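Local coordinates for hypothetical protein (Plasmodium falciparum, PDB 1ZSO) that is of unknown function but may bind zinc, at residues 32-37 against 103-108; 50-55 against 67-72; 117-122 against 159-164. All blocks are in the same frame, centred on the assembly; numbering follows the deposited sequence.

Interaction 1 (32-37 against 103-108)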
loop_
_atom_site.group_PDB
_atom_site.type_symbol
_atom_site.label_atom_id
_atom_site.label_comp_id
_atom_site.label_asym_id
_atom_site.label_seq_id
_atom_site.Cartn_x
_atom_site.Cartn_y
_atom_site.Cartn_z
ATOM N N TYR B 32 -13.704 2.735 -4.874
ATOM C CA TYR B 32 -13.629 3.755 -3.874
ATOM C C TYR B 32 -12.238 3.769 -3.209
ATOM O O TYR B 32 -11.666 2.724 -2.803
ATOM C CB TYR B 32 -14.757 3.625 -2.819
ATOM C CG TYR B 32 -14.722 4.772 -1.845
ATOM C CD1 TYR B 32 -15.243 5.995 -2.178
ATOM C CD2 TYR B 32 -14.045 4.659 -0.635
ATOM C CE1 TYR B 32 -15.151 7.073 -1.296
ATOM C CE2 TYR B 32 -13.939 5.709 0.225
ATOM C CZ TYR B 32 -14.515 6.926 -0.100
ATOM O OH TYR B 32 -14.389 7.996 0.766
ATOM N N LEU B 33 -11.701 4.982 -3.098
ATOM C CA LEU B 33 -10.384 5.183 -2.496
ATOM C C LEU B 33 -10.472 5.471 -1.013
ATOM O O LEU B 33 -10.817 6.603 -0.631
ATOM C CB LEU B 33 -9.635 6.324 -3.175
ATOM C CG LEU B 33 -8.184 6.294 -2.739
ATOM C CD1 LEU B 33 -7.599 4.965 -3.168
ATOM C CD2 LEU B 33 -7.388 7.437 -3.335
ATOM N N TRP B 34 -10.159 4.475 -0.171
ATOM C CA TRP B 34 -10.142 4.716 1.302
ATOM C C TRP B 34 -8.855 5.426 1.687
ATOM O O TRP B 34 -7.755 5.068 1.193
ATOM C CB TRP B 34 -10.280 3.416 2.098
ATOM C CG TRP B 34 -11.532 2.750 1.827
ATOM C CD1 TRP B 34 -11.747 1.748 0.957
ATOM C CD2 TRP B 34 -12.806 3.081 2.386
ATOM N NE1 TRP B 34 -13.065 1.386 0.963
ATOM C CE2 TRP B 34 -13.741 2.200 1.830
ATOM C CE3 TRP B 34 -13.233 4.001 3.341
ATOM C CZ2 TRP B 34 -15.089 2.248 2.157
ATOM C CZ3 TRP B 34 -14.564 4.060 3.647
ATOM C CH2 TRP B 34 -15.473 3.175 3.076
ATOM N N ILE B 35 -9.015 6.460 2.518
ATOM C CA ILE B 35 -7.935 7.374 2.940
ATOM C C ILE B 35 -8.023 7.563 4.460
ATOM O O ILE B 35 -9.092 7.821 5.051
ATOM C CB ILE B 35 -8.016 8.694 2.189
ATOM C CG1 ILE B 35 -8.059 8.419 0.680
ATOM C CG2 ILE B 35 -6.811 9.595 2.505
ATOM C CD1 ILE B 35 -8.454 9.579 -0.139
ATOM N N PHE B 36 -6.916 7.364 5.128
ATOM C CA PHE B 36 -6.921 7.447 6.591
ATOM C C PHE B 36 -5.625 8.023 7.040
ATOM O O PHE B 36 -4.594 7.884 6.357
ATOM C CB PHE B 36 -7.061 6.058 7.216
ATOM C CG PHE B 36 -8.437 5.457 7.066
ATOM C CD1 PHE B 36 -9.458 5.859 7.886
ATOM C CD2 PHE B 36 -8.686 4.488 6.114
ATOM C CE1 PHE B 36 -10.748 5.318 7.745
ATOM C CE2 PHE B 36 -9.947 3.946 5.964
ATOM C CZ PHE B 36 -10.981 4.358 6.790
ATOM N N ASN B 37 -5.685 8.675 8.193
ATOM C CA ASN B 37 -4.533 8.764 9.025
ATOM C C ASN B 37 -4.572 7.633 10.058
ATOM O O ASN B 37 -5.579 7.404 10.736
ATOM C CB ASN B 37 -4.467 10.077 9.770
ATOM C CG ASN B 37 -4.317 11.287 8.880
ATOM O OD1 ASN B 37 -3.861 11.240 7.738
ATOM N ND2 ASN B 37 -4.669 12.427 9.457
ATOM N N ASP B 103 -23.766 3.417 10.416
ATOM C CA ASP B 103 -22.607 2.636 10.061
ATOM C C ASP B 103 -22.471 2.587 8.554
ATOM O O ASP B 103 -23.428 2.268 7.848
ATOM C CB ASP B 103 -22.734 1.223 10.633
ATOM C CG ASP B 103 -22.534 1.182 12.152
ATOM O OD1 ASP B 103 -22.189 2.245 12.721
ATOM O OD2 ASP B 103 -22.703 0.093 12.770
ATOM N N PHE B 104 -21.278 2.909 8.069
ATOM C CA PHE B 104 -21.042 3.010 6.649
ATOM C C PHE B 104 -20.118 1.907 6.160
ATOM O O PHE B 104 -20.321 1.364 5.082
ATOM C CB PHE B 104 -20.438 4.385 6.308
ATOM C CG PHE B 104 -20.442 4.692 4.837
ATOM C CD1 PHE B 104 -21.622 4.999 4.187
ATOM C CD2 PHE B 104 -19.270 4.624 4.092
ATOM C CE1 PHE B 104 -21.643 5.230 2.830
ATOM C CE2 PHE B 104 -19.293 4.870 2.726
ATOM C CZ PHE B 104 -20.483 5.154 2.093
ATOM N N ALA B 105 -19.079 1.601 6.931
ATOM C CA ALA B 105 -18.085 0.615 6.523
ATOM C C ALA B 105 -17.349 0.113 7.748
ATOM O O ALA B 105 -17.053 0.898 8.662
ATOM C CB ALA B 105 -17.129 1.210 5.524
ATOM N N SER B 106 -17.037 -1.180 7.788
ATOM C CA SER B 106 -16.252 -1.718 8.898
ATOM C C SER B 106 -14.901 -2.242 8.398
ATOM O O SER B 106 -14.803 -2.710 7.245
ATOM C CB SER B 106 -17.011 -2.838 9.599
ATOM O OG SER B 106 -18.404 -2.584 9.559
ATOM N N PHE B 107 -13.893 -2.175 9.279
ATOM C CA PHE B 107 -12.543 -2.684 8.991
ATOM C C PHE B 107 -11.959 -3.490 10.145
ATOM O O PHE B 107 -12.041 -3.075 11.299
ATOM C CB PHE B 107 -11.590 -1.541 8.701
ATOM C CG PHE B 107 -12.091 -0.586 7.656
ATOM C CD1 PHE B 107 -12.974 0.430 7.994
ATOM C CD2 PHE B 107 -11.686 -0.698 6.342
ATOM C CE1 PHE B 107 -13.459 1.275 7.046
ATOM C CE2 PHE B 107 -12.188 0.160 5.388
ATOM C CZ PHE B 107 -13.055 1.148 5.744
ATOM N N GLU B 108 -11.353 -4.637 9.826
ATOM C CA GLU B 108 -10.467 -5.329 10.758
ATOM C C GLU B 108 -9.083 -4.760 10.660
ATOM O O GLU B 108 -8.449 -4.798 9.617
ATOM C CB GLU B 108 -10.342 -6.819 10.455
ATOM C CG GLU B 108 -11.545 -7.617 10.839
ATOM C CD GLU B 108 -11.405 -9.089 10.448
ATOM O OE1 GLU B 108 -10.256 -9.533 10.162
ATOM O OE2 GLU B 108 -12.449 -9.787 10.435
#

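Interaction 2 (50-55 against 67-72)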
loop_
_atom_site.group_PDB
_atom_site.type_symbol
_atom_site.label_atom_id
_atom_site.label_comp_id
_atom_site.label_asym_id
_atom_site.label_seq_id
_atom_site.Cartn_x
_atom_site.Cartn_y
_atom_site.Cartn_z
ATOM N N ILE B 50 -2.823 7.275 4.150
ATOM C CA ILE B 50 -2.644 6.016 3.516
ATOM C C ILE B 50 -3.830 5.891 2.620
ATOM O O ILE B 50 -4.913 6.467 2.901
ATOM C CB ILE B 50 -2.589 4.822 4.474
ATOM C CG1 ILE B 50 -3.915 4.645 5.224
ATOM C CG2 ILE B 50 -1.444 4.981 5.414
ATOM C CD1 ILE B 50 -4.109 3.301 5.705
ATOM N N GLN B 51 -3.635 5.146 1.542
ATOM C CA GLN B 51 -4.684 4.981 0.541
ATOM C C GLN B 51 -4.845 3.497 0.149
ATOM O O GLN B 51 -3.876 2.744 -0.085
ATOM C CB GLN B 51 -4.390 5.828 -0.711
ATOM C CG GLN B 51 -3.994 7.276 -0.478
ATOM C CD GLN B 51 -3.580 7.959 -1.760
ATOM O OE1 GLN B 51 -3.173 7.309 -2.696
ATOM N NE2 GLN B 51 -3.704 9.275 -1.813
ATOM N N PHE B 52 -6.066 3.065 0.032
ATOM C CA PHE B 52 -6.264 1.679 -0.433
ATOM C C PHE B 52 -7.664 1.484 -0.920
ATOM O O PHE B 52 -8.529 2.268 -0.591
ATOM C CB PHE B 52 -5.912 0.644 0.666
ATOM C CG PHE B 52 -6.881 0.613 1.814
ATOM C CD1 PHE B 52 -7.994 -0.208 1.772
ATOM C CD2 PHE B 52 -6.658 1.378 2.934
ATOM C CE1 PHE B 52 -8.879 -0.226 2.786
ATOM C CE2 PHE B 52 -7.543 1.388 3.959
ATOM C CZ PHE B 52 -8.644 0.577 3.908
ATOM N N ARG B 53 -7.868 0.419 -1.695
ATOM C CA ARG B 53 -9.203 -0.054 -2.135
ATOM C C ARG B 53 -9.531 -1.428 -1.575
ATOM O O ARG B 53 -8.635 -2.234 -1.362
ATOM C CB ARG B 53 -9.261 -0.160 -3.651
ATOM C CG ARG B 53 -9.254 1.193 -4.356
ATOM C CD ARG B 53 -8.311 1.166 -5.536
ATOM N NE ARG B 53 -6.970 0.739 -5.089
ATOM C CZ ARG B 53 -6.025 1.565 -4.630
ATOM N NH1 ARG B 53 -6.250 2.878 -4.600
ATOM N NH2 ARG B 53 -4.853 1.075 -4.214
ATOM N N LYS B 54 -10.824 -1.723 -1.422
ATOM C CA LYS B 54 -11.271 -2.992 -0.823
ATOM C C LYS B 54 -10.908 -4.204 -1.715
ATOM O O LYS B 54 -11.073 -5.340 -1.321
ATOM C CB LYS B 54 -12.800 -2.949 -0.564
ATOM C CG LYS B 54 -13.627 -3.356 -1.794
ATOM C CD LYS B 54 -14.955 -2.669 -1.851
ATOM C CE LYS B 54 -16.059 -3.481 -1.257
ATOM N NZ LYS B 54 -17.310 -2.619 -1.103
ATOM N N THR B 55 -10.449 -3.945 -2.939
ATOM C CA THR B 55 -10.134 -5.000 -3.891
ATOM C C THR B 55 -8.651 -5.305 -3.878
ATOM O O THR B 55 -8.236 -6.291 -4.494
ATOM C CB THR B 55 -10.493 -4.582 -5.344
ATOM O OG1 THR B 55 -9.887 -3.340 -5.606
ATOM C CG2 THR B 55 -12.029 -4.428 -5.547
ATOM N N ALA B 67 -4.467 -8.974 2.910
ATOM C CA ALA B 67 -4.925 -7.687 3.419
ATOM C C ALA B 67 -5.058 -6.675 2.284
ATOM O O ALA B 67 -4.464 -6.832 1.215
ATOM C CB ALA B 67 -3.989 -7.140 4.472
ATOM N N ASN B 68 -5.858 -5.644 2.544
ATOM C CA ASN B 68 -6.077 -4.531 1.622
ATOM C C ASN B 68 -5.004 -3.457 1.831
ATOM O O ASN B 68 -4.642 -2.738 0.893
ATOM C CB ASN B 68 -7.430 -3.854 1.891
ATOM C CG ASN B 68 -8.592 -4.701 1.530
ATOM O OD1 ASN B 68 -9.637 -4.585 2.156
ATOM N ND2 ASN B 68 -8.447 -5.548 0.512
ATOM N N PHE B 69 -4.537 -3.362 3.081
ATOM C CA PHE B 69 -3.418 -2.503 3.464
ATOM C C PHE B 69 -2.528 -3.166 4.505
ATOM O O PHE B 69 -3.017 -3.795 5.447
ATOM C CB PHE B 69 -3.896 -1.152 4.035
ATOM C CG PHE B 69 -2.765 -0.204 4.353
ATOM C CD1 PHE B 69 -2.197 0.576 3.360
ATOM C CD2 PHE B 69 -2.232 -0.127 5.630
ATOM C CE1 PHE B 69 -1.097 1.472 3.659
ATOM C CE2 PHE B 69 -1.183 0.736 5.912
ATOM C CZ PHE B 69 -0.604 1.538 4.902
HETATM N N MSE B 70 -1.224 -2.961 4.339
HETATM C CA MSE B 70 -0.223 -3.448 5.279
HETATM C C MSE B 70 0.921 -2.446 5.547
HETATM O O MSE B 70 1.283 -1.629 4.701
HETATM C CB MSE B 70 0.453 -4.704 4.745
HETATM C CG MSE B 70 -0.259 -6.002 4.959
HETATM SE SE MSE B 70 1.164 -7.434 4.784
HETATM C CE MSE B 70 1.212 -7.548 2.873
ATOM N N ILE B 71 1.512 -2.561 6.730
ATOM C CA ILE B 71 2.649 -1.762 7.081
ATOM C C ILE B 71 3.500 -2.549 8.071
ATOM O O ILE B 71 2.982 -3.250 8.928
ATOM C CB ILE B 71 2.208 -0.355 7.581
ATOM C CG1 ILE B 71 3.403 0.561 7.819
ATOM C CG2 ILE B 71 1.350 -0.398 8.855
ATOM C CD1 ILE B 71 2.953 1.995 8.013
ATOM N N LYS B 72 4.811 -2.469 7.888
ATOM C CA LYS B 72 5.770 -2.978 8.826
ATOM C C LYS B 72 6.337 -1.726 9.523
ATOM O O LYS B 72 7.179 -0.989 8.982
ATOM C CB LYS B 72 6.840 -3.788 8.097
ATOM C CG LYS B 72 7.956 -4.344 8.957
ATOM C CD LYS B 72 8.915 -5.116 8.076
ATOM C CE LYS B 72 9.711 -6.168 8.848
ATOM N NZ LYS B 72 10.814 -5.539 9.646
#

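Interaction 3 (117-122 against 159-164)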
loop_
_atom_site.group_PDB
_atom_site.type_symbol
_atom_site.label_atom_id
_atom_site.label_comp_id
_atom_site.label_asym_id
_atom_site.label_seq_id
_atom_site.Cartn_x
_atom_site.Cartn_y
_atom_site.Cartn_z
ATOM N N PHE B 117 -10.469 9.746 9.114
ATOM C CA PHE B 117 -10.986 9.335 7.828
ATOM C C PHE B 117 -11.125 10.567 6.935
ATOM O O PHE B 117 -11.463 11.660 7.407
ATOM C CB PHE B 117 -12.356 8.721 8.065
ATOM C CG PHE B 117 -13.114 8.455 6.830
ATOM C CD1 PHE B 117 -12.608 7.598 5.870
ATOM C CD2 PHE B 117 -14.339 9.057 6.614
ATOM C CE1 PHE B 117 -13.316 7.357 4.699
ATOM C CE2 PHE B 117 -15.042 8.812 5.448
ATOM C CZ PHE B 117 -14.539 7.962 4.496
ATOM N N PHE B 118 -10.837 10.389 5.659
ATOM C CA PHE B 118 -10.966 11.428 4.677
ATOM C C PHE B 118 -11.822 10.969 3.530
ATOM O O PHE B 118 -11.377 10.226 2.716
ATOM C CB PHE B 118 -9.607 11.841 4.153
ATOM C CG PHE B 118 -8.728 12.375 5.213
ATOM C CD1 PHE B 118 -8.011 11.512 6.022
ATOM C CD2 PHE B 118 -8.655 13.741 5.453
ATOM C CE1 PHE B 118 -7.208 12.005 7.048
ATOM C CE2 PHE B 118 -7.848 14.236 6.462
ATOM C CZ PHE B 118 -7.141 13.344 7.278
ATOM N N PRO B 119 -13.056 11.463 3.442
ATOM C CA PRO B 119 -13.871 11.141 2.282
ATOM C C PRO B 119 -13.186 11.606 1.022
ATOM O O PRO B 119 -12.519 12.654 1.020
ATOM C CB PRO B 119 -15.177 11.923 2.507
ATOM C CG PRO B 119 -14.909 12.860 3.587
ATOM C CD PRO B 119 -13.739 12.354 4.385
ATOM N N SER B 120 -13.310 10.806 -0.029
ATOM C CA SER B 120 -12.597 11.074 -1.249
ATOM C C SER B 120 -13.605 11.628 -2.238
ATOM O O SER B 120 -14.636 12.149 -1.842
ATOM C CB SER B 120 -11.877 9.808 -1.747
ATOM O OG SER B 120 -12.803 8.782 -2.085
ATOM N N ASN B 121 -13.304 11.548 -3.522
ATOM C CA ASN B 121 -14.247 12.034 -4.524
ATOM C C ASN B 121 -14.612 10.978 -5.535
ATOM O O ASN B 121 -14.724 11.262 -6.711
ATOM C CB ASN B 121 -13.727 13.316 -5.195
ATOM C CG ASN B 121 -12.234 13.456 -5.090
ATOM O OD1 ASN B 121 -11.726 14.247 -4.275
ATOM N ND2 ASN B 121 -11.505 12.669 -5.892
ATOM N N ASN B 122 -14.773 9.745 -5.075
ATOM C CA ASN B 122 -15.343 8.725 -5.937
ATOM C C ASN B 122 -16.672 8.233 -5.368
ATOM O O ASN B 122 -16.998 7.059 -5.491
ATOM C CB ASN B 122 -14.441 7.467 -6.229
ATOM C CG ASN B 122 -12.974 7.601 -5.817
ATOM O OD1 ASN B 122 -12.624 7.710 -4.635
ATOM N ND2 ASN B 122 -12.105 7.443 -6.795
ATOM N N LEU B 159 -21.714 16.944 5.679
ATOM C CA LEU B 159 -21.308 15.531 5.827
ATOM C C LEU B 159 -20.436 15.439 7.068
ATOM O O LEU B 159 -19.502 16.236 7.246
ATOM C CB LEU B 159 -20.582 15.000 4.571
ATOM C CG LEU B 159 -19.882 13.637 4.723
ATOM C CD1 LEU B 159 -20.876 12.454 4.859
ATOM C CD2 LEU B 159 -18.854 13.398 3.633
ATOM N N GLU B 160 -20.809 14.521 7.953
ATOM C CA GLU B 160 -20.127 14.296 9.205
ATOM C C GLU B 160 -19.777 12.806 9.290
ATOM O O GLU B 160 -20.443 11.950 8.693
ATOM C CB GLU B 160 -21.015 14.675 10.380
ATOM C CG GLU B 160 -21.293 16.158 10.574
ATOM C CD GLU B 160 -22.145 16.441 11.833
ATOM O OE1 GLU B 160 -21.537 16.700 12.894
ATOM O OE2 GLU B 160 -23.407 16.381 11.773
ATOM N N TYR B 161 -18.706 12.497 10.003
ATOM C CA TYR B 161 -18.304 11.125 10.106
ATOM C C TYR B 161 -17.508 10.889 11.390
ATOM O O TYR B 161 -17.047 11.844 12.062
ATOM C CB TYR B 161 -17.490 10.709 8.857
ATOM C CG TYR B 161 -16.552 11.787 8.392
ATOM C CD1 TYR B 161 -15.292 11.958 8.967
ATOM C CD2 TYR B 161 -16.936 12.647 7.388
ATOM C CE1 TYR B 161 -14.447 12.969 8.533
ATOM C CE2 TYR B 161 -16.106 13.655 6.945
ATOM C CZ TYR B 161 -14.863 13.812 7.512
ATOM O OH TYR B 161 -14.086 14.850 7.028
ATOM N N GLU B 162 -17.376 9.627 11.750
ATOM C CA GLU B 162 -16.472 9.288 12.816
ATOM C C GLU B 162 -15.946 7.880 12.612
ATOM O O GLU B 162 -16.548 7.085 11.887
ATOM C CB GLU B 162 -17.119 9.504 14.192
ATOM C CG GLU B 162 -18.263 8.587 14.546
ATOM C CD GLU B 162 -18.928 8.988 15.869
ATOM O OE1 GLU B 162 -18.996 8.156 16.794
ATOM O OE2 GLU B 162 -19.371 10.154 15.986
ATOM N N VAL B 163 -14.778 7.612 13.185
ATOM C CA VAL B 163 -14.194 6.283 13.162
ATOM C C VAL B 163 -14.010 5.808 14.592
ATOM O O VAL B 163 -13.280 6.427 15.346
ATOM C CB VAL B 163 -12.836 6.284 12.455
ATOM C CG1 VAL B 163 -12.255 4.887 12.438
ATOM C CG2 VAL B 163 -12.973 6.802 11.043
ATOM N N ASN B 164 -14.664 4.708 14.957
ATOM C CA ASN B 164 -14.637 4.198 16.329
ATOM C C ASN B 164 -14.176 2.739 16.431
ATOM O O ASN B 164 -14.718 1.892 15.720
ATOM C CB ASN B 164 -16.031 4.303 16.965
ATOM C CG ASN B 164 -16.580 5.721 16.966
ATOM O OD1 ASN B 164 -17.561 6.015 16.261
ATOM N ND2 ASN B 164 -15.959 6.609 17.753
ATOM O OXT ASN B 164 -13.307 2.365 17.245
#

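Interaction 1 (32-37 against 103-108)
Two antiparallel sheets face each other in this all-beta protein, and an aromatic cluster of Trp34, Phe36 and Phe107 joins strand 34-40 of the three-stranded sheet to strand 102-110 of the six-stranded one. The short strand segments run 11.8 Å apart at an angle of 64°, a gap bridged by side chains alone. Phe107 lies at the middle of the cluster. With CG beside its backbone N (chi1 -52°), its ring reaches across and sets its CZ edge over one face of the Trp34 indole, 3.7 Å from Trp34 CE3. This T-shaped pair has its planes at 81°. Tyr32 CD2 lies over the opposite face of the same indole, 3.5 Å above the plane, so the tryptophan is clamped between two rings. Phe36 forms a second T-shaped pair by turning its own edge to the face of Phe107, with Phe36 CZ 4.0 Å from Phe107 CZ. At the far rim of the indole, Trp34 CH2 touches Ala105 CB at 3.5 Å and the edge of Phe104 at CD2, 4.2 Å away. Phe104 and Ala105 form a classic beta bulge opposite Val14 on strand 9-21, which turns both residues toward the indole. All five touching residues are buried and the atoms that meet are carbons, so the contact rests on dispersion and the hydrophobic effect, with weak electrostatics of C-H edges on pi faces in the T-shaped pairs.

Interaction 2 (50-55 against 67-72)
Ile50 and Phe69 make the main apolar contact between strand 46-52 and strand 69-71, which belong to different sheets; the short strand segments lie 8.5 Å apart and run roughly antiparallel. Ile50 CD1 sits almost exactly above the middle of the Phe69 ring, 3.7 Å from its centroid and 4° off the normal, a well-centred CH-pi contact. The other branch, Ile50 CG2, comes down near the ring's far end, 3.6 Å from Phe69 CZ. Both branches come from the same side of the ring, CD1 over its centre and CG2 just outside the rim at CZ. Phe69 CG stands anti to the backbone N, which extends the ring toward the opposing strand.

Phe52 packs beside this pair, its side chain crossing that of Phe69 at about a right angle, with Phe52 CD2 3.9 Å from Phe69 CB. On the same side of the Phe52 ring plane, nearer its CD1 edge, Asn68 CB lies 3.7 Å from Phe52 CD1, and the Asn68 amide plane is only 17° from that of the Phe52 ring.

Polar contact is slight within the two segments: Asn68 ND2 gives Lys54 O a weak hydrogen bond of 3.2 Å with an N-H...O angle of 124°. The same ND2 also bonds Asp56 O, while Asn68 OD1 accepts from Phe84 N, so the buried amide is held at both ends.

Asn68 and Phe69 form a classic beta bulge opposite Ile82 on strand 80-85, bringing both side chains to face 50-55. Across strand 46-52, Phe52 meets Trp34 of strand 34-40; on the outer side Gln51 bonds Lys72 of the second subunit through both ends of its amide, tying this region into the dimer.

Interaction 3 (117-122 against 159-164)
Tyr161, on strand 152-163, reaches over Phe117, which ends strand 112-117, and Pro119 in the loop after it. From CB its chain takes the sterically tight course with CG between the backbone N and the carbonyl carbon (chi1 40°), which carries the ring out over the loop. CG is the first ring atom to meet a partner: Phe117 CD2 lies 3.9 Å from it and comes equally near CD1. This is a T-shaped stack, with the edge of Phe117 directed at the face of Tyr161, centroids 5.5 Å apart and planes at 90°. Farther out, Tyr161 CE1 approaches the backbone Phe117 O at 3.4 Å. Pro119 approaches obliquely from the same side as Phe117 CD2, toward the outer end of the ring: Tyr161 CE2 is 3.7 Å from Pro119 CG, and Tyr161 CZ is 3.6 Å from Pro119 CD. At the tip, the hydroxyl also lies near Pro119 CD and is hydrogen-bonded to Gln141 OE1.

The contact places the connection between strands 112-117 and 123-127 against strand 152-163 of the six-stranded sheet, and so belongs to the buried layer between that sheet and the three-stranded one. Its two ends are closed by aliphatic groups. Val163 CG2 touches Phe117 CB at 3.6 Å, while Leu159 CD2 lies against Pro119 CG at 4.0 Å.

Phe117 also meets Phe36 of strand 34-40 and packs on Val14 of strand 9-21, and Pro119 N lies over one face of its ring. Farther along the loop, Ser120 OG donates a hydrogen bond to Asn122 OD1, which accepts a second from Leu33 N.

Interaction 1 lies between the other two, its centre about 10 Å from that of interaction 2 and about 8 Å from that of interaction 3. Strands 34-40 and 46-52 are neighbours in one sheet, and backbone pairs link 32-37 to 50-55: Trp34 N is 2.8 Å from Phe52 O, and Ile50 N is 2.9 Å from Phe36 O. Toward interaction 3, Tyr32 OH lies 3.1 Å from Ser120 N. Interactions 2 and 3 do not touch, their centres being about 17 Å apart, yet both reach the second subunit. Along the chain, interaction 2 is nested within the loop that interaction 1 closes, and interaction 3 follows both.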